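Local coordinates for AT-less polyketide synthase (Streptomyces platensis subsp. rosaceus, PDB 4TKT), which is a ketosynthase domain of the isomigrastatin polyketide synthase and probably catalyses the decarboxylative Claisen condensation that lengthens the growing acyl chain, at residues R50-R55 and Y63-G68; Y111-L116 and S170-A175. All coordinates share one frame; numbering follows the deposited sequence.

Overall arrangement
Both contacts belong to the N-terminal half of the ketosynthase, but they lie on opposite sides of the chain's centre, their own centres 42 Å apart and their nearest atoms about 25 Å apart. Contact 1 closes along the chain before contact 2 opens. Contact 1, its centre about 28 Å from the chain's centre, joins a peripheral loop, 50-55, to the approach of the short strand 66-67 through the Tyr52-Lys65 pair and the carbonyls that pass Tyr63. Contact 2, its centre about 18 Å from that point, sets the start of helix 113-121 against the end of helix 163-173, near strand 129-136 of the large mixed sheet. Each is local structural packing.

Contact 1: R50-R55 and Y63-G68; sequences RYYDAR and YSKWGG
Ala54 and Tyr63 mark the closest backbone approach, 4.5 Å between their CA atoms, where the loop 50-55 passes the lead-in to strand 66-67, which pairs antiparallel with strand 39-40 at the periphery of the ketosynthase. From Asp53 the backbone carbonyl reaches the other segment: its O lies 3.1 Å from Tyr63 CA, a CA-H...O contact bent to 127° at the hydrogen. The next carbonyl, Ala54 O, lies against Tyr63 CB. An Asx turn shapes this corner, Asp53 OD1 accepting from Arg55 N at 3.0 Å on the anti side of the carboxylate.

Tyr52 and Lys65 carry the side-chain packing. Tyr52 holds CG trans to its own N (chi1 -180°), which carries the ring across to the aliphatic part of Lys65, whose CD sits over one face, 4.0 Å from the ring centroid and displaced to the rim beside CE1. Ala54 N lies over the opposite face, also towards the rim, and Ser64 O approaches the edge near the ring plane. Tyr63 O comes obliquely to Tyr52 CE1, 3.5 Å away. Lys65 runs extended beyond CG, its CG also resting over the centre of the Trp66 ring, so that its methylenes serve two aromatic groups. Tyr63 turns its own ring away from the loop, and its OH is hydrogen-bonded to Ala231 O.

The chemistry is therefore mainly CH-pi and van der Waals. Lys65 NZ, 5.2 Å from the Tyr52 centroid, can add at most a weak cation-pi attraction and has a long, weak ion pair with Glu40, so the methylenes of Lys65 probably contribute more to this contact than its charge.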
ATOM      1  N   ARG A  50     -14.829  20.765 -21.303  1.00 43.96           N
ATOM      2  CA  ARG A  50     -13.937  21.571 -22.121  1.00 49.96           C
ATOM      3  C   ARG A  50     -13.050  20.682 -22.988  1.00 52.84           C
ATOM      4  O   ARG A  50     -12.573  21.104 -24.041  1.00 55.32           O
ATOM      5  CB  ARG A  50     -13.070  22.482 -21.245  1.00 59.26           C
ATOM      6  CG  ARG A  50     -12.121  23.369 -22.040  1.00 72.13           C
ATOM      7  CD  ARG A  50     -11.125  24.096 -21.156  1.00 83.45           C
ATOM      8  NE  ARG A  50     -10.036  24.666 -21.946  1.00 89.33           N
ATOM      9  CZ  ARG A  50      -9.039  25.387 -21.441  1.00 89.12           C
ATOM     10  NH1 ARG A  50      -8.989  25.636 -20.140  1.00 88.97           N
ATOM     11  NH2 ARG A  50      -8.092  25.861 -22.241  1.00 87.27           N
ATOM     12  N   TYR A  51     -12.845  19.443 -22.550  1.00 50.18           N
ATOM     13  CA  TYR A  51     -11.897  18.559 -23.216  1.00 44.53           C
ATOM     14  C   TYR A  51     -12.530  17.329 -23.860  1.00 45.62           C
ATOM     15  O   TYR A  51     -11.938  16.728 -24.753  1.00 48.12           O
ATOM     16  CB  TYR A  51     -10.826  18.101 -22.228  1.00 35.22           C
ATOM     17  CG  TYR A  51     -10.195  19.225 -21.451  1.00 35.05           C
ATOM     18  CD1 TYR A  51      -9.238  20.044 -22.032  1.00 38.46           C
ATOM     19  CD2 TYR A  51     -10.549  19.464 -20.131  1.00 35.08           C
ATOM     20  CE1 TYR A  51      -8.655  21.075 -21.322  1.00 40.82           C
ATOM     21  CE2 TYR A  51      -9.972  20.491 -19.413  1.00 44.69           C
ATOM     22  CZ  TYR A  51      -9.025  21.295 -20.014  1.00 43.65           C
ATOM     23  OH  TYR A  51      -8.449  22.320 -19.301  1.00 49.87           O
ATOM     24  N   TYR A  52     -13.718  16.940 -23.413  1.00 38.70           N
ATOM     25  CA  TYR A  52     -14.297  15.691 -23.897  1.00 41.39           C
ATOM     26  C   TYR A  52     -14.824  15.794 -25.325  1.00 46.40           C
ATOM     27  O   TYR A  52     -15.459  16.778 -25.701  1.00 53.58           O
ATOM     28  CB  TYR A  52     -15.420  15.213 -22.976  1.00 39.65           C
ATOM     29  CG  TYR A  52     -16.041  13.913 -23.441  1.00 40.06           C
ATOM     30  CD1 TYR A  52     -15.393  12.700 -23.238  1.00 38.37           C
ATOM     31  CD2 TYR A  52     -17.264  13.900 -24.097  1.00 42.35           C
ATOM     32  CE1 TYR A  52     -15.953  11.510 -23.671  1.00 40.49           C
ATOM     33  CE2 TYR A  52     -17.830  12.716 -24.533  1.00 42.92           C
ATOM     34  CZ  TYR A  52     -17.172  11.526 -24.317  1.00 41.21           C
ATOM     35  OH  TYR A  52     -17.738  10.349 -24.751  1.00 46.45           O
ATOM     36  N   ASP A  53     -14.545  14.756 -26.106  1.00 40.15           N
ATOM     37  CA  ASP A  53     -15.082  14.597 -27.452  1.00 41.86           C
ATOM     38  C   ASP A  53     -14.969  13.123 -27.824  1.00 48.22           C
ATOM     39  O   ASP A  53     -13.873  12.566 -27.837  1.00 39.37           O
ATOM     40  CB  ASP A  53     -14.333  15.477 -28.456  1.00 42.18           C
ATOM     41  CG  ASP A  53     -15.042  15.573 -29.801  1.00 58.06           C
ATOM     42  OD1 ASP A  53     -15.557  14.547 -30.293  1.00 59.29           O
ATOM     43  OD2 ASP A  53     -15.084  16.685 -30.369  1.00 58.84           O
ATOM     44  N   ALA A  54     -16.102  12.496 -28.127  1.00 47.57           N
ATOM     45  CA  ALA A  54     -16.142  11.054 -28.362  1.00 45.19           C
ATOM     46  C   ALA A  54     -15.335  10.626 -29.589  1.00 45.20           C
ATOM     47  O   ALA A  54     -14.935   9.468 -29.700  1.00 46.64           O
ATOM     48  CB  ALA A  54     -17.580  10.588 -28.496  1.00 44.65           C
ATOM     49  N   ARG A  55     -15.096  11.559 -30.503  1.00 43.03           N
ATOM     50  CA  ARG A  55     -14.321  11.264 -31.703  1.00 42.98           C
ATOM     51  C   ARG A  55     -12.830  11.139 -31.389  1.00 46.34           C
ATOM     52  O   ARG A  55     -12.200  12.089 -30.924  1.00 39.68           O
ATOM     53  CB  ARG A  55     -14.550  12.345 -32.762  1.00 44.86           C
ATOM     54  CG  ARG A  55     -13.854  12.071 -34.083  1.00 61.04           C
ATOM     55  CD  ARG A  55     -14.100  13.185 -35.091  1.00 68.06           C
ATOM     56  NE  ARG A  55     -15.513  13.326 -35.433  1.00 69.28           N
ATOM     57  CZ  ARG A  55     -16.115  12.655 -36.410  1.00 66.11           C
ATOM     58  NH1 ARG A  55     -15.429  11.789 -37.142  1.00 63.12           N
ATOM     59  NH2 ARG A  55     -17.404  12.846 -36.652  1.00 68.31           N
ATOM     60  N   TYR A  63     -11.252  11.433 -25.776  1.00 38.44           N
ATOM     61  CA  TYR A  63     -12.453  10.614 -25.888  1.00 38.28           C
ATOM     62  C   TYR A  63     -12.666   9.764 -24.640  1.00 38.45           C
ATOM     63  O   TYR A  63     -13.618   8.988 -24.558  1.00 40.80           O
ATOM     64  CB  TYR A  63     -12.384   9.728 -27.135  1.00 35.84           C
ATOM     65  CG  TYR A  63     -11.194   8.802 -27.167  1.00 34.20           C
ATOM     66  CD1 TYR A  63      -9.951   9.248 -27.597  1.00 37.92           C
ATOM     67  CD2 TYR A  63     -11.315   7.479 -26.771  1.00 33.87           C
ATOM     68  CE1 TYR A  63      -8.859   8.404 -27.624  1.00 39.44           C
ATOM     69  CE2 TYR A  63     -10.232   6.628 -26.794  1.00 39.18           C
ATOM     70  CZ  TYR A  63      -9.007   7.093 -27.222  1.00 39.96           C
ATOM     71  OH  TYR A  63      -7.929   6.239 -27.243  1.00 39.73           O
ATOM     72  N   SER A  64     -11.776   9.922 -23.667  1.00 35.42           N
ATOM     73  CA  SER A  64     -11.918   9.249 -22.383  1.00 36.18           C
ATOM     74  C   SER A  64     -12.434  10.218 -21.332  1.00 36.05           C
ATOM     75  O   SER A  64     -11.983  11.361 -21.257  1.00 39.44           O
ATOM     76  CB  SER A  64     -10.585   8.652 -21.932  1.00 37.14           C
ATOM     77  OG  SER A  64     -10.692   8.110 -20.628  1.00 40.24           O
ATOM     78  N   LYS A  65     -13.382   9.761 -20.521  1.00 36.87           N
ATOM     79  CA  LYS A  65     -13.920  10.583 -19.443  1.00 36.85           C
ATOM     80  C   LYS A  65     -14.088   9.770 -18.165  1.00 34.71           C
ATOM     81  O   LYS A  65     -14.875  10.125 -17.288  1.00 36.46           O
ATOM     82  CB  LYS A  65     -15.257  11.201 -19.855  1.00 36.62           C
ATOM     83  CG  LYS A  65     -16.336  10.190 -20.195  1.00 37.55           C
ATOM     84  CD  LYS A  65     -17.662  10.884 -20.457  1.00 40.72           C
ATOM     85  CE  LYS A  65     -18.788   9.884 -20.653  1.00 51.19           C
ATOM     86  NZ  LYS A  65     -20.113  10.561 -20.758  1.00 61.42           N
ATOM     87  N   TRP A  66     -13.337   8.678 -18.065  1.00 34.34           N
ATOM     88  CA  TRP A  66     -13.437   7.781 -16.920  1.00 32.29           C
ATOM     89  C   TRP A  66     -12.109   7.645 -16.187  1.00 33.61           C
ATOM     90  O   TRP A  66     -11.056   8.009 -16.713  1.00 33.66           O
ATOM     91  CB  TRP A  66     -13.925   6.404 -17.370  1.00 37.63           C
ATOM     92  CG  TRP A  66     -15.212   6.446 -18.125  1.00 39.21           C
ATOM     93  CD1 TRP A  66     -16.470   6.382 -17.604  1.00 36.35           C
ATOM     94  CD2 TRP A  66     -15.370   6.562 -19.544  1.00 38.79           C
ATOM     95  NE1 TRP A  66     -17.403   6.451 -18.610  1.00 37.95           N
ATOM     96  CE2 TRP A  66     -16.754   6.561 -19.810  1.00 42.54           C
ATOM     97  CE3 TRP A  66     -14.476   6.669 -20.614  1.00 37.41           C
ATOM     98  CZ2 TRP A  66     -17.265   6.660 -21.104  1.00 41.13           C
ATOM     99  CZ3 TRP A  66     -14.986   6.763 -21.899  1.00 41.80           C
ATOM    100  CH2 TRP A  66     -16.368   6.761 -22.132  1.00 39.92           C
ATOM    101  N   GLY A  67     -12.166   7.112 -14.971  1.00 31.79           N
ATOM    102  CA  GLY A  67     -10.964   6.859 -14.197  1.00 28.94           C
ATOM    103  C   GLY A  67     -11.240   6.228 -12.847  1.00 33.50           C
ATOM    104  O   GLY A  67     -12.364   6.261 -12.350  1.00 30.26           O
ATOM    105  N   GLY A  68     -10.205   5.638 -12.259  1.00 38.53           N
ATOM    106  CA  GLY A  68     -10.280   5.148 -10.895  1.00 28.26           C
ATOM    107  C   GLY A  68      -9.765   6.244  -9.989  1.00 29.21           C
ATOM    108  O   GLY A  68      -8.574   6.556 -10.001  1.00 35.01           O
TER

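Contact 2: Y111-L116 and S170-A175; sequences YSRGAL and SYFLDA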
ATOM      1  N   TYR A 111       4.932  -0.726  14.522  1.00 36.50           N
ATOM      2  CA  TYR A 111       6.178  -0.052  14.859  1.00 36.72           C
ATOM      3  C   TYR A 111       6.003   1.451  14.983  1.00 38.06           C
ATOM      4  O   TYR A 111       5.380   2.087  14.134  1.00 41.53           O
ATOM      5  CB  TYR A 111       7.249  -0.342  13.808  1.00 33.35           C
ATOM      6  CG  TYR A 111       7.986  -1.641  14.015  1.00 34.40           C
ATOM      7  CD1 TYR A 111       9.047  -1.722  14.907  1.00 35.38           C
ATOM      8  CD2 TYR A 111       7.627  -2.784  13.315  1.00 34.53           C
ATOM      9  CE1 TYR A 111       9.726  -2.907  15.098  1.00 36.46           C
ATOM     10  CE2 TYR A 111       8.299  -3.974  13.499  1.00 35.60           C
ATOM     11  CZ  TYR A 111       9.349  -4.030  14.392  1.00 38.16           C
ATOM     12  OH  TYR A 111      10.022  -5.214  14.579  1.00 38.22           O
ATOM     13  N   SER A 112       6.555   2.017  16.047  1.00 39.26           N
ATOM     14  CA  SER A 112       6.729   3.457  16.118  1.00 34.08           C
ATOM     15  C   SER A 112       8.011   3.803  15.372  1.00 37.46           C
ATOM     16  O   SER A 112       8.805   2.913  15.061  1.00 35.81           O
ATOM     17  CB  SER A 112       6.794   3.937  17.566  1.00 35.00           C
ATOM     18  OG  SER A 112       7.928   3.403  18.226  1.00 39.60           O
ATOM     19  N   ARG A 113       8.206   5.084  15.079  1.00 43.29           N
ATOM     20  CA  ARG A 113       9.415   5.541  14.401  1.00 31.01           C
ATOM     21  C   ARG A 113      10.675   5.096  15.138  1.00 32.08           C
ATOM     22  O   ARG A 113      11.569   4.491  14.545  1.00 33.39           O
ATOM     23  CB  ARG A 113       9.405   7.064  14.262  1.00 30.36           C
ATOM     24  CG  ARG A 113       8.884   7.563  12.929  1.00 38.52           C
ATOM     25  CD  ARG A 113       7.778   8.580  13.119  1.00 41.50           C
ATOM     26  NE  ARG A 113       8.132   9.589  14.110  1.00 42.11           N
ATOM     27  CZ  ARG A 113       7.251  10.389  14.697  1.00 53.15           C
ATOM     28  NH1 ARG A 113       5.963  10.293  14.391  1.00 52.54           N
ATOM     29  NH2 ARG A 113       7.653  11.279  15.595  1.00 60.21           N
ATOM     30  N   GLY A 114      10.733   5.386  16.434  1.00 33.34           N
ATOM     31  CA  GLY A 114      11.893   5.056  17.241  1.00 34.58           C
ATOM     32  C   GLY A 114      12.157   3.568  17.325  1.00 47.04           C
ATOM     33  O   GLY A 114      13.301   3.124  17.224  1.00 51.68           O
ATOM     34  N   ALA A 115      11.093   2.795  17.508  1.00 35.73           N
ATOM     35  CA  ALA A 115      11.214   1.350  17.620  1.00 36.65           C
ATOM     36  C   ALA A 115      11.720   0.749  16.315  1.00 44.23           C
ATOM     37  O   ALA A 115      12.577  -0.135  16.319  1.00 54.04           O
ATOM     38  CB  ALA A 115       9.879   0.733  18.008  1.00 37.29           C
ATOM     39  N   LEU A 116      11.188   1.239  15.200  1.00 38.05           N
ATOM     40  CA  LEU A 116      11.580   0.739  13.889  1.00 33.02           C
ATOM     41  C   LEU A 116      13.061   0.992  13.622  1.00 37.79           C
ATOM     42  O   LEU A 116      13.762   0.113  13.125  1.00 34.09           O
ATOM     43  CB  LEU A 116      10.729   1.376  12.791  1.00 31.47           C
ATOM     44  CG  LEU A 116      10.963   0.837  11.377  1.00 32.39           C
ATOM     45  CD1 LEU A 116      10.779  -0.669  11.342  1.00 33.45           C
ATOM     46  CD2 LEU A 116      10.032   1.512  10.382  1.00 34.69           C
ATOM     47  N   SER A 170      11.586  10.041   4.451  1.00 22.82           N
ATOM     48  CA  SER A 170      12.851   9.822   5.148  1.00 25.25           C
ATOM     49  C   SER A 170      13.088  10.891   6.205  1.00 27.45           C
ATOM     50  O   SER A 170      13.506  10.593   7.324  1.00 26.13           O
ATOM     51  CB  SER A 170      14.016   9.805   4.158  1.00 20.84           C
ATOM     52  OG  SER A 170      13.865   8.763   3.213  1.00 23.32           O
ATOM     53  N   TYR A 171      12.817  12.139   5.837  1.00 24.21           N
ATOM     54  CA  TYR A 171      12.960  13.259   6.754  1.00 20.98           C
ATOM     55  C   TYR A 171      12.030  13.095   7.954  1.00 30.10           C
ATOM     56  O   TYR A 171      12.445  13.251   9.104  1.00 33.22           O
ATOM     57  CB  TYR A 171      12.674  14.577   6.032  1.00 20.66           C
ATOM     58  CG  TYR A 171      12.801  15.799   6.912  1.00 24.36           C
ATOM     59  CD1 TYR A 171      14.050  16.300   7.260  1.00 22.45           C
ATOM     60  CD2 TYR A 171      11.676  16.452   7.395  1.00 24.62           C
ATOM     61  CE1 TYR A 171      14.174  17.415   8.065  1.00 29.79           C
ATOM     62  CE2 TYR A 171      11.790  17.572   8.200  1.00 26.50           C
ATOM     63  CZ  TYR A 171      13.042  18.047   8.530  1.00 32.78           C
ATOM     64  OH  TYR A 171      13.167  19.158   9.330  1.00 37.53           O
ATOM     65  N   PHE A 172      10.776  12.760   7.677  1.00 26.88           N
ATOM     66  CA  PHE A 172       9.771  12.611   8.721  1.00 21.18           C
ATOM     67  C   PHE A 172      10.077  11.446   9.655  1.00 26.63           C
ATOM     68  O   PHE A 172       9.925  11.559  10.872  1.00 29.96           O
ATOM     69  CB  PHE A 172       8.388  12.424   8.097  1.00 24.23           C
ATOM     70  CG  PHE A 172       7.340  11.995   9.078  1.00 29.77           C
ATOM     71  CD1 PHE A 172       6.871  12.877  10.038  1.00 28.71           C
ATOM     72  CD2 PHE A 172       6.822  10.712   9.042  1.00 32.53           C
ATOM     73  CE1 PHE A 172       5.905  12.485  10.947  1.00 33.02           C
ATOM     74  CE2 PHE A 172       5.855  10.313   9.946  1.00 36.18           C
ATOM     75  CZ  PHE A 172       5.395  11.200  10.899  1.00 35.43           C
ATOM     76  N   LEU A 173      10.508  10.329   9.077  1.00 24.38           N
ATOM     77  CA  LEU A 173      10.799   9.121   9.840  1.00 29.14           C
ATOM     78  C   LEU A 173      12.138   9.191  10.556  1.00 34.13           C
ATOM     79  O   LEU A 173      12.478   8.290  11.324  1.00 29.65           O
ATOM     80  CB  LEU A 173      10.794   7.897   8.923  1.00 28.99           C
ATOM     81  CG  LEU A 173       9.480   7.467   8.279  1.00 30.18           C
ATOM     82  CD1 LEU A 173       9.704   6.227   7.432  1.00 25.88           C
ATOM     83  CD2 LEU A 173       8.441   7.207   9.350  1.00 27.52           C
ATOM     84  N   ASP A 174      12.892  10.257  10.294  1.00 28.25           N
ATOM     85  CA  ASP A 174      14.290  10.338  10.702  1.00 23.34           C
ATOM     86  C   ASP A 174      15.022   9.086  10.225  1.00 27.64           C
ATOM     87  O   ASP A 174      15.743   8.441  10.985  1.00 31.91           O
ATOM     88  CB  ASP A 174      14.418  10.505  12.219  1.00 27.09           C
ATOM     89  CG  ASP A 174      15.823  10.886  12.650  1.00 43.86           C
ATOM     90  OD1 ASP A 174      16.606  11.349  11.793  1.00 45.68           O
ATOM     91  OD2 ASP A 174      16.144  10.722  13.846  1.00 51.77           O
ATOM     92  N   ALA A 175      14.812   8.740   8.958  1.00 24.50           N
ATOM     93  CA  ALA A 175      15.436   7.563   8.364  1.00 23.70           C
ATOM     94  C   ALA A 175      16.809   7.904   7.800  1.00 26.59           C
ATOM     95  O   ALA A 175      17.002   8.973   7.221  1.00 34.47           O
ATOM     96  CB  ALA A 175      14.545   6.986   7.280  1.00 22.71           C
TER
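Over one face of the Arg113 guanidinium lies Phe172 CE1, while NH1 comes obliquely to the phenyl ring, 3.7 Å from Phe172 CZ. The two planes are inclined by 55° and the side chains cross at about a right angle, which is neither a flat stack nor a T-shaped pair. Phe172 also meets Phe81 edge-to-face and touches Leu99 of helix 93-109. Within 111-116, Leu116 CD1 covers one face of the Tyr111 ring, towards its rim.

The aliphatic part of Arg113 does the rest: its CG packs against Leu173 CD2 at 3.6 Å, and CD lies 4.1 Å from both that methyl and Phe172 CE2. Bends at chi2 (127°) and chi3 (47°) let the chain cross Leu173 obliquely at CG before its end turns to the phenyl ring. An alanine in place of Arg113 lacks CG and the guanidinium, and is likely to open a gap beside Leu173 CD2 and leave the Phe172 ring less restrained on this side.

Each helix end here is capped. Ser112 opens helix 113-121 as its N-cap, its OG accepting a weak bond of 3.3 Å from Ala115 N, and Glu505 accepts from Arg113 N. Helix 163-173 closes in a Schellman motif, with Asp174 at positive phi and Ala175 N bonded to Ser170 O at 2.8 Å. Leu116 and Leu173 both touch Leu106 of helix 93-109, behind a contact that packs the N-capped start of helix 113-121 on the Schellman-closed end of helix 163-173 within the thiolase-type fold.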